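Local structure of nuclease-like protein (Chaetomium thermophilum, 6GRC) at residues Leu361-Ser366 and Arg381-Pro386; Ile385-Val390 and Phe433-Pro438. The protein probably acts as a GEN1/Yen1-type, metal-dependent endonuclease that cuts 5'-flap DNA and crossover (Holliday) junctions, this chain holding the nuclease and GEN1 C-terminal domains. All blocks are in the same frame, centred on the assembly; numbering follows the deposited sequence.

Both contacts lie in the GEN1 C-terminal domain, on the same side of the chain's centre, with centres about 11 Å apart. Contact 1 pairs the start of strand 364-371 with the end of strand 377-384. The chain then runs straight into helix 386-390, so contact 1 ends where contact 2 begins and the two share Ile385 and Pro386. Contact 2 packs that short helix on the loop that leads into strand 439-444, the third strand of the same antiparallel sheet. A salt bridge from Lys363 NZ to Glu388 OE2 (2.6 Å) links them directly. Hairpin end, helix and loop thus form one connected part of the domain, away from the metal-binding residues and the bound nucleic acid.

Contact 1 (Leu361-Ser366 and Arg381-Pro386); sequences LVKGIS and RVSFIP
Arg381 O takes two donors from Ser366. Ser366 N donates to Arg381 O at 3.0 Å, in the carbonyl plane, though the bond is bent (137°). Ser366 OG reaches Arg381 O from above that plane at 3.3 Å, a longer bond. A chi1 of 42° places OG between its own N and carbonyl carbon, and this turns the hydroxyl back to the oxygen that its own N already binds. The same OG also lies against CG of Arg381.

Further along, Ser383 ties its strand to the opposite segment through both backbone groups. Ser383 N donates to Gly364 O at 2.8 Å. Ser383 O receives Lys363 N, also at 2.8 Å. Ser383 OG packs on Lys363 CB. It is also near Gly364 N, but the angle is too poor for a hydrogen bond.

Ile365 and Val382 form an antiparallel non-hydrogen-bonded pair, with both side chains on one face of the sheet. Val382 CG1 also meets Val362, in the loop before the strand: it lies 3.4 Å from Val362 CG1 and 3.6 Å from Val362 CG2. The two valine side chains cross at about a right angle. This is tight apolar packing. Lys363 bends at chi2, and its CE passes Ile385 CG1 at 4.2 Å. Its NZ makes a salt bridge with Glu388 and a hydrogen bond to Ser359 O.

The contact belongs to the beta hairpin of strands 364-371 and 377-384. Strand 439-444 pairs with the other edge of strand 377-384. Ile365 rests on helix 453-464, while Leu361 and Phe384 touch helix 318-339.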
ATOM      1  N   LEU A 361      -0.086 -12.420 -27.047  1.00 78.51           N
ATOM      2  CA  LEU A 361       0.078 -12.393 -25.587  1.00 77.64           C
ATOM      3  C   LEU A 361       0.084 -13.812 -25.005  1.00 77.81           C
ATOM      4  O   LEU A 361       1.003 -14.183 -24.283  1.00 78.20           O
ATOM      5  CB  LEU A 361      -1.022 -11.581 -24.895  1.00 76.26           C
ATOM      6  CG  LEU A 361      -1.107 -10.065 -25.117  1.00 75.93           C
ATOM      7  CD1 LEU A 361      -2.129  -9.469 -24.151  1.00 74.62           C
ATOM      8  CD2 LEU A 361       0.232  -9.361 -24.955  1.00 76.37           C
ATOM      9  N   VAL A 362      -0.947 -14.594 -25.316  1.00 75.40           N
ATOM     10  CA  VAL A 362      -1.151 -15.909 -24.707  1.00 75.49           C
ATOM     11  C   VAL A 362      -1.229 -16.989 -25.780  1.00 76.39           C
ATOM     12  O   VAL A 362      -2.075 -16.939 -26.657  1.00 76.33           O
ATOM     13  CB  VAL A 362      -2.438 -15.917 -23.849  1.00 74.36           C
ATOM     14  CG1 VAL A 362      -2.757 -17.320 -23.346  1.00 74.66           C
ATOM     15  CG2 VAL A 362      -2.300 -14.951 -22.679  1.00 73.36           C
ATOM     16  N   LYS A 363      -0.341 -17.971 -25.689  1.00 70.96           N
ATOM     17  CA  LYS A 363      -0.292 -19.092 -26.637  1.00 71.78           C
ATOM     18  C   LYS A 363      -1.340 -20.166 -26.353  1.00 71.50           C
ATOM     19  O   LYS A 363      -1.779 -20.848 -27.264  1.00 71.92           O
ATOM     20  CB  LYS A 363       1.103 -19.735 -26.628  1.00 72.78           C
ATOM     21  CG  LYS A 363       1.972 -19.361 -27.817  1.00 73.60           C
ATOM     22  CD  LYS A 363       2.276 -17.870 -27.874  1.00 73.37           C
ATOM     23  CE  LYS A 363       2.841 -17.486 -29.238  1.00 74.13           C
ATOM     24  NZ  LYS A 363       2.882 -16.014 -29.459  1.00 73.87           N
ATOM     25  N   GLY A 364      -1.722 -20.314 -25.089  1.00 69.30           N
ATOM     26  CA  GLY A 364      -2.653 -21.348 -24.660  1.00 69.12           C
ATOM     27  C   GLY A 364      -2.855 -21.402 -23.150  1.00 68.47           C
ATOM     28  O   GLY A 364      -2.126 -20.773 -22.381  1.00 68.24           O
ATOM     29  N   ILE A 365      -3.859 -22.172 -22.744  1.00 68.07           N
ATOM     30  CA  ILE A 365      -4.240 -22.352 -21.343  1.00 67.50           C
ATOM     31  C   ILE A 365      -4.294 -23.856 -21.104  1.00 68.11           C
ATOM     32  O   ILE A 365      -4.604 -24.605 -22.016  1.00 68.68           O
ATOM     33  CB  ILE A 365      -5.618 -21.698 -21.053  1.00 66.58           C
ATOM     34  CG1 ILE A 365      -5.575 -20.215 -21.456  1.00 65.97           C
ATOM     35  CG2 ILE A 365      -6.014 -21.874 -19.587  1.00 66.04           C
ATOM     36  CD1 ILE A 365      -6.794 -19.404 -21.065  1.00 64.99           C
ATOM     37  N   SER A 366      -3.973 -24.296 -19.893  1.00 61.01           N
ATOM     38  CA  SER A 366      -3.798 -25.729 -19.620  1.00 61.67           C
ATOM     39  C   SER A 366      -4.403 -26.215 -18.298  1.00 61.29           C
ATOM     40  O   SER A 366      -4.395 -27.415 -18.029  1.00 61.92           O
ATOM     41  CB  SER A 366      -2.294 -26.085 -19.669  1.00 62.33           C
ATOM     42  OG  SER A 366      -1.482 -25.090 -19.024  1.00 61.96           O
ATOM     43  N   ARG A 381      -3.622 -21.439 -15.928  1.00 61.24           N
ATOM     44  CA  ARG A 381      -2.256 -21.706 -16.315  1.00 62.09           C
ATOM     45  C   ARG A 381      -2.068 -21.330 -17.772  1.00 62.48           C
ATOM     46  O   ARG A 381      -2.521 -22.027 -18.668  1.00 62.89           O
ATOM     47  CB  ARG A 381      -1.914 -23.181 -16.119  1.00 62.81           C
ATOM     48  CG  ARG A 381      -0.432 -23.488 -16.293  1.00 63.57           C
ATOM     49  CD  ARG A 381       0.392 -22.802 -15.225  1.00 63.29           C
ATOM     50  NE  ARG A 381       1.581 -23.585 -14.883  1.00 63.83           N
ATOM     51  CZ  ARG A 381       2.588 -23.163 -14.120  1.00 63.73           C
ATOM     52  NH1 ARG A 381       2.590 -21.941 -13.589  1.00 63.24           N
ATOM     53  NH2 ARG A 381       3.613 -23.975 -13.894  1.00 64.09           N
ATOM     54  N   VAL A 382      -1.365 -20.234 -17.985  1.00 69.11           N
ATOM     55  CA  VAL A 382      -1.201 -19.638 -19.289  1.00 69.38           C
ATOM     56  C   VAL A 382       0.189 -19.941 -19.827  1.00 70.52           C
ATOM     57  O   VAL A 382       1.139 -20.061 -19.055  1.00 70.90           O
ATOM     58  CB  VAL A 382      -1.380 -18.114 -19.146  1.00 68.50           C
ATOM     59  CG1 VAL A 382      -0.960 -17.375 -20.404  1.00 68.83           C
ATOM     60  CG2 VAL A 382      -2.828 -17.814 -18.796  1.00 67.42           C
ATOM     61  N   SER A 383       0.309 -20.060 -21.147  1.00 76.09           N
ATOM     62  CA  SER A 383       1.618 -20.172 -21.789  1.00 77.14           C
ATOM     63  C   SER A 383       1.894 -18.937 -22.661  1.00 77.19           C
ATOM     64  O   SER A 383       0.967 -18.325 -23.195  1.00 76.55           O
ATOM     65  CB  SER A 383       1.708 -21.458 -22.607  1.00 77.86           C
ATOM     66  OG  SER A 383       1.125 -21.281 -23.875  1.00 77.93           O
ATOM     67  N   PHE A 384       3.172 -18.579 -22.789  1.00 66.79           N
ATOM     68  CA  PHE A 384       3.594 -17.397 -23.549  1.00 66.98           C
ATOM     69  C   PHE A 384       5.079 -17.499 -23.930  1.00 68.19           C
ATOM     70  O   PHE A 384       5.808 -18.343 -23.393  1.00 68.62           O
ATOM     71  CB  PHE A 384       3.358 -16.134 -22.716  1.00 66.02           C
ATOM     72  CG  PHE A 384       4.079 -16.147 -21.400  1.00 66.15           C
ATOM     73  CD1 PHE A 384       3.583 -16.873 -20.330  1.00 65.70           C
ATOM     74  CD2 PHE A 384       5.281 -15.472 -21.246  1.00 66.89           C
ATOM     75  CE1 PHE A 384       4.257 -16.910 -19.122  1.00 65.90           C
ATOM     76  CE2 PHE A 384       5.961 -15.504 -20.044  1.00 67.17           C
ATOM     77  CZ  PHE A 384       5.448 -16.222 -18.975  1.00 66.65           C
ATOM     78  N   ILE A 385       5.530 -16.655 -24.856  1.00 69.24           N
ATOM     79  CA  ILE A 385       6.943 -16.643 -25.245  1.00 70.29           C
ATOM     80  C   ILE A 385       7.618 -15.394 -24.668  1.00 70.42           C
ATOM     81  O   ILE A 385       7.401 -14.293 -25.158  1.00 70.27           O
ATOM     82  CB  ILE A 385       7.116 -16.757 -26.779  1.00 70.85           C
ATOM     83  CG1 ILE A 385       6.459 -18.054 -27.270  1.00 70.77           C
ATOM     84  CG2 ILE A 385       8.597 -16.752 -27.164  1.00 71.73           C
ATOM     85  CD1 ILE A 385       6.915 -18.528 -28.636  1.00 71.46           C
ATOM     86  N   PRO A 386       8.436 -15.564 -23.608  1.00 64.28           N
ATOM     87  CA  PRO A 386       8.963 -14.398 -22.881  1.00 64.39           C
ATOM     88  C   PRO A 386       9.653 -13.344 -23.750  1.00 65.03           C
ATOM     89  O   PRO A 386       9.279 -12.170 -23.699  1.00 64.65           O
ATOM     90  CB  PRO A 386       9.946 -15.023 -21.889  1.00 64.13           C
ATOM     91  CG  PRO A 386       9.407 -16.390 -21.644  1.00 63.80           C
ATOM     92  CD  PRO A 386       8.824 -16.833 -22.954  1.00 64.16           C
TER

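Contact 2 (Ile385-Val390 and Phe433-Pro438); sequences IPAELV and FDPWQP
Ala387 puts its CB over the six-membered ring of Trp436, a CH-pi contact of 3.7 Å to the ring centroid and 9° off the ring normal. The CB of Trp436 points away from the helix, yet chi1 of -63° sets CG beside the backbone N and the indole reaches back to Ala387. The same methyl touches Pro435 CB. Ala387 N then donates to Pro435 O at 3.0 Å in a nearly straight bond (169°).

Ile385 sits at the N-cap position. Its CG2 lies 3.6 Å from both Pro435 O and Trp436 O, and approaches the indole obliquely at CE3. Pro386 fits beside it, its CD 3.3 Å from both Pro435 O and Gln437 O. Its CG meets the edge of the Phe433 ring at CZ (3.9 Å). Replacing Pro386 by alanine would remove CG and CD, which is likely to leave the Phe433 edge without its partner and open a gap beside Pro435 O and Gln437 O.

Within the loop, Trp436 N binds Asp434 OD1 from above the carboxylate plane. This is an Asx turn, overlapping a type I beta turn from Asp434 to Gln437. Pro386 opens a short helix, and one N-H of its first turn, that of Ala387, is bonded by the turn ahead of strand 439-444. The three-stranded antiparallel sheet with helix 453-464 packed on it is consistent with the chromodomain of the GEN1 family.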
ATOM      1  N   ILE A 385       5.530 -16.655 -24.856  1.00 69.24           N
ATOM      2  CA  ILE A 385       6.943 -16.643 -25.245  1.00 70.29           C
ATOM      3  C   ILE A 385       7.618 -15.394 -24.668  1.00 70.42           C
ATOM      4  O   ILE A 385       7.401 -14.293 -25.158  1.00 70.27           O
ATOM      5  CB  ILE A 385       7.116 -16.757 -26.779  1.00 70.85           C
ATOM      6  CG1 ILE A 385       6.459 -18.054 -27.270  1.00 70.77           C
ATOM      7  CG2 ILE A 385       8.597 -16.752 -27.164  1.00 71.73           C
ATOM      8  CD1 ILE A 385       6.915 -18.528 -28.636  1.00 71.46           C
ATOM      9  N   PRO A 386       8.436 -15.564 -23.608  1.00 64.28           N
ATOM     10  CA  PRO A 386       8.963 -14.398 -22.881  1.00 64.39           C
ATOM     11  C   PRO A 386       9.653 -13.344 -23.750  1.00 65.03           C
ATOM     12  O   PRO A 386       9.279 -12.170 -23.699  1.00 64.65           O
ATOM     13  CB  PRO A 386       9.946 -15.023 -21.889  1.00 64.13           C
ATOM     14  CG  PRO A 386       9.407 -16.390 -21.644  1.00 63.80           C
ATOM     15  CD  PRO A 386       8.824 -16.833 -22.954  1.00 64.16           C
ATOM     16  N   ALA A 387      10.635 -13.771 -24.547  1.00 71.57           N
ATOM     17  CA  ALA A 387      11.409 -12.864 -25.415  1.00 72.07           C
ATOM     18  C   ALA A 387      10.513 -12.146 -26.415  1.00 72.23           C
ATOM     19  O   ALA A 387      10.669 -10.960 -26.664  1.00 72.45           O
ATOM     20  CB  ALA A 387      12.511 -13.625 -26.153  1.00 72.22           C
ATOM     21  N   GLU A 388       9.580 -12.888 -26.990  1.00 79.36           N
ATOM     22  CA  GLU A 388       8.599 -12.338 -27.920  1.00 78.96           C
ATOM     23  C   GLU A 388       7.760 -11.256 -27.269  1.00 77.94           C
ATOM     24  O   GLU A 388       7.526 -10.199 -27.845  1.00 77.80           O
ATOM     25  CB  GLU A 388       7.684 -13.461 -28.394  1.00 78.59           C
ATOM     26  CG  GLU A 388       6.773 -13.116 -29.549  1.00 78.31           C
ATOM     27  CD  GLU A 388       5.982 -14.327 -30.001  1.00 78.10           C
ATOM     28  OE1 GLU A 388       6.604 -15.351 -30.374  1.00 78.75           O
ATOM     29  OE2 GLU A 388       4.739 -14.254 -29.967  1.00 77.27           O
ATOM     30  N   LEU A 389       7.319 -11.538 -26.054  1.00 76.25           N
ATOM     31  CA  LEU A 389       6.424 -10.656 -25.329  1.00 74.65           C
ATOM     32  C   LEU A 389       7.154  -9.386 -24.856  1.00 74.49           C
ATOM     33  O   LEU A 389       6.605  -8.285 -24.928  1.00 73.56           O
ATOM     34  CB  LEU A 389       5.817 -11.438 -24.159  1.00 73.65           C
ATOM     35  CG  LEU A 389       4.497 -10.958 -23.557  1.00 71.74           C
ATOM     36  CD1 LEU A 389       3.743 -12.126 -22.942  1.00 71.34           C
ATOM     37  CD2 LEU A 389       4.744  -9.881 -22.511  1.00 70.51           C
ATOM     38  N   VAL A 390       8.395  -9.545 -24.389  1.00 74.06           N
ATOM     39  CA  VAL A 390       9.209  -8.423 -23.901  1.00 73.69           C
ATOM     40  C   VAL A 390       9.756  -7.577 -25.053  1.00 75.28           C
ATOM     41  O   VAL A 390       9.837  -6.365 -24.953  1.00 74.81           O
ATOM     42  CB  VAL A 390      10.364  -8.920 -23.001  1.00 73.68           C
ATOM     43  CG1 VAL A 390      11.280  -7.772 -22.597  1.00 72.63           C
ATOM     44  CG2 VAL A 390       9.821  -9.607 -21.758  1.00 72.08           C
ATOM     45  N   PHE A 433      17.471 -21.771 -19.077  1.00 86.38           N
ATOM     46  CA  PHE A 433      16.284 -21.038 -19.523  1.00 86.50           C
ATOM     47  C   PHE A 433      16.461 -20.445 -20.928  1.00 87.17           C
ATOM     48  O   PHE A 433      17.363 -19.640 -21.167  1.00 87.01           O
ATOM     49  CB  PHE A 433      15.946 -19.935 -18.510  1.00 85.60           C
ATOM     50  CG  PHE A 433      14.803 -19.051 -18.921  1.00 85.82           C
ATOM     51  CD1 PHE A 433      13.488 -19.461 -18.729  1.00 86.01           C
ATOM     52  CD2 PHE A 433      15.040 -17.805 -19.493  1.00 85.86           C
ATOM     53  CE1 PHE A 433      12.430 -18.648 -19.108  1.00 86.32           C
ATOM     54  CE2 PHE A 433      13.987 -16.994 -19.883  1.00 86.23           C
ATOM     55  CZ  PHE A 433      12.680 -17.415 -19.686  1.00 86.51           C
ATOM     56  N   ASP A 434      15.588 -20.858 -21.846  1.00 92.63           N
ATOM     57  CA  ASP A 434      15.534 -20.326 -23.207  1.00 93.31           C
ATOM     58  C   ASP A 434      14.323 -19.395 -23.286  1.00 93.42           C
ATOM     59  O   ASP A 434      13.190 -19.854 -23.155  1.00 93.54           O
ATOM     60  CB  ASP A 434      15.383 -21.481 -24.211  1.00 93.97           C
ATOM     61  CG  ASP A 434      15.354 -21.021 -25.674  1.00 94.63           C
ATOM     62  OD1 ASP A 434      15.312 -19.804 -25.971  1.00 94.64           O
ATOM     63  OD2 ASP A 434      15.375 -21.914 -26.545  1.00 95.11           O
ATOM     64  N   PRO A 435      14.548 -18.088 -23.508  1.00 82.64           N
ATOM     65  CA  PRO A 435      13.412 -17.150 -23.613  1.00 82.84           C
ATOM     66  C   PRO A 435      12.504 -17.283 -24.857  1.00 83.56           C
ATOM     67  O   PRO A 435      11.462 -16.621 -24.915  1.00 83.61           O
ATOM     68  CB  PRO A 435      14.093 -15.772 -23.589  1.00 82.63           C
ATOM     69  CG  PRO A 435      15.488 -16.022 -24.037  1.00 82.58           C
ATOM     70  CD  PRO A 435      15.841 -17.379 -23.512  1.00 82.30           C
ATOM     71  N   TRP A 436      12.892 -18.118 -25.829  1.00 72.40           N
ATOM     72  CA  TRP A 436      12.076 -18.387 -27.028  1.00 72.83           C
ATOM     73  C   TRP A 436      11.193 -19.639 -26.930  1.00 72.66           C
ATOM     74  O   TRP A 436      10.292 -19.830 -27.753  1.00 72.74           O
ATOM     75  CB  TRP A 436      12.981 -18.500 -28.243  1.00 73.34           C
ATOM     76  CG  TRP A 436      13.697 -17.236 -28.510  1.00 73.47           C
ATOM     77  CD1 TRP A 436      15.001 -16.960 -28.229  1.00 73.30           C
ATOM     78  CD2 TRP A 436      13.140 -16.049 -29.087  1.00 73.70           C
ATOM     79  NE1 TRP A 436      15.298 -15.671 -28.610  1.00 73.45           N
ATOM     80  CE2 TRP A 436      14.174 -15.092 -29.143  1.00 73.76           C
ATOM     81  CE3 TRP A 436      11.869 -15.709 -29.580  1.00 73.70           C
ATOM     82  CZ2 TRP A 436      13.981 -13.808 -29.669  1.00 73.98           C
ATOM     83  CZ3 TRP A 436      11.674 -14.432 -30.096  1.00 73.85           C
ATOM     84  CH2 TRP A 436      12.726 -13.498 -30.134  1.00 74.08           C
ATOM     85  N   GLN A 437      11.477 -20.493 -25.948  1.00101.80           N
ATOM     86  CA  GLN A 437      10.554 -21.553 -25.549  1.00101.56           C
ATOM     87  C   GLN A 437       9.344 -20.950 -24.831  1.00101.03           C
ATOM     88  O   GLN A 437       9.424 -19.836 -24.293  1.00100.86           O
ATOM     89  CB  GLN A 437      11.227 -22.564 -24.604  1.00101.33           C
ATOM     90  CG  GLN A 437      12.247 -23.482 -25.251  1.00101.79           C
ATOM     91  CD  GLN A 437      11.640 -24.401 -26.292  1.00102.29           C
ATOM     92  OE1 GLN A 437      12.074 -24.419 -27.446  1.00102.84           O
ATOM     93  NE2 GLN A 437      10.632 -25.167 -25.892  1.00102.10           N
ATOM     94  N   PRO A 438       8.217 -21.683 -24.818  1.00 72.87           N
ATOM     95  CA  PRO A 438       7.081 -21.256 -24.017  1.00 72.18           C
ATOM     96  C   PRO A 438       7.375 -21.356 -22.526  1.00 71.70           C
ATOM     97  O   PRO A 438       7.984 -22.334 -22.080  1.00 71.73           O
ATOM     98  CB  PRO A 438       5.980 -22.251 -24.407  1.00 72.00           C
ATOM     99  CG  PRO A 438       6.703 -23.447 -24.902  1.00 72.57           C
ATOM    100  CD  PRO A 438       7.902 -22.891 -25.604  1.00 73.13           C
TER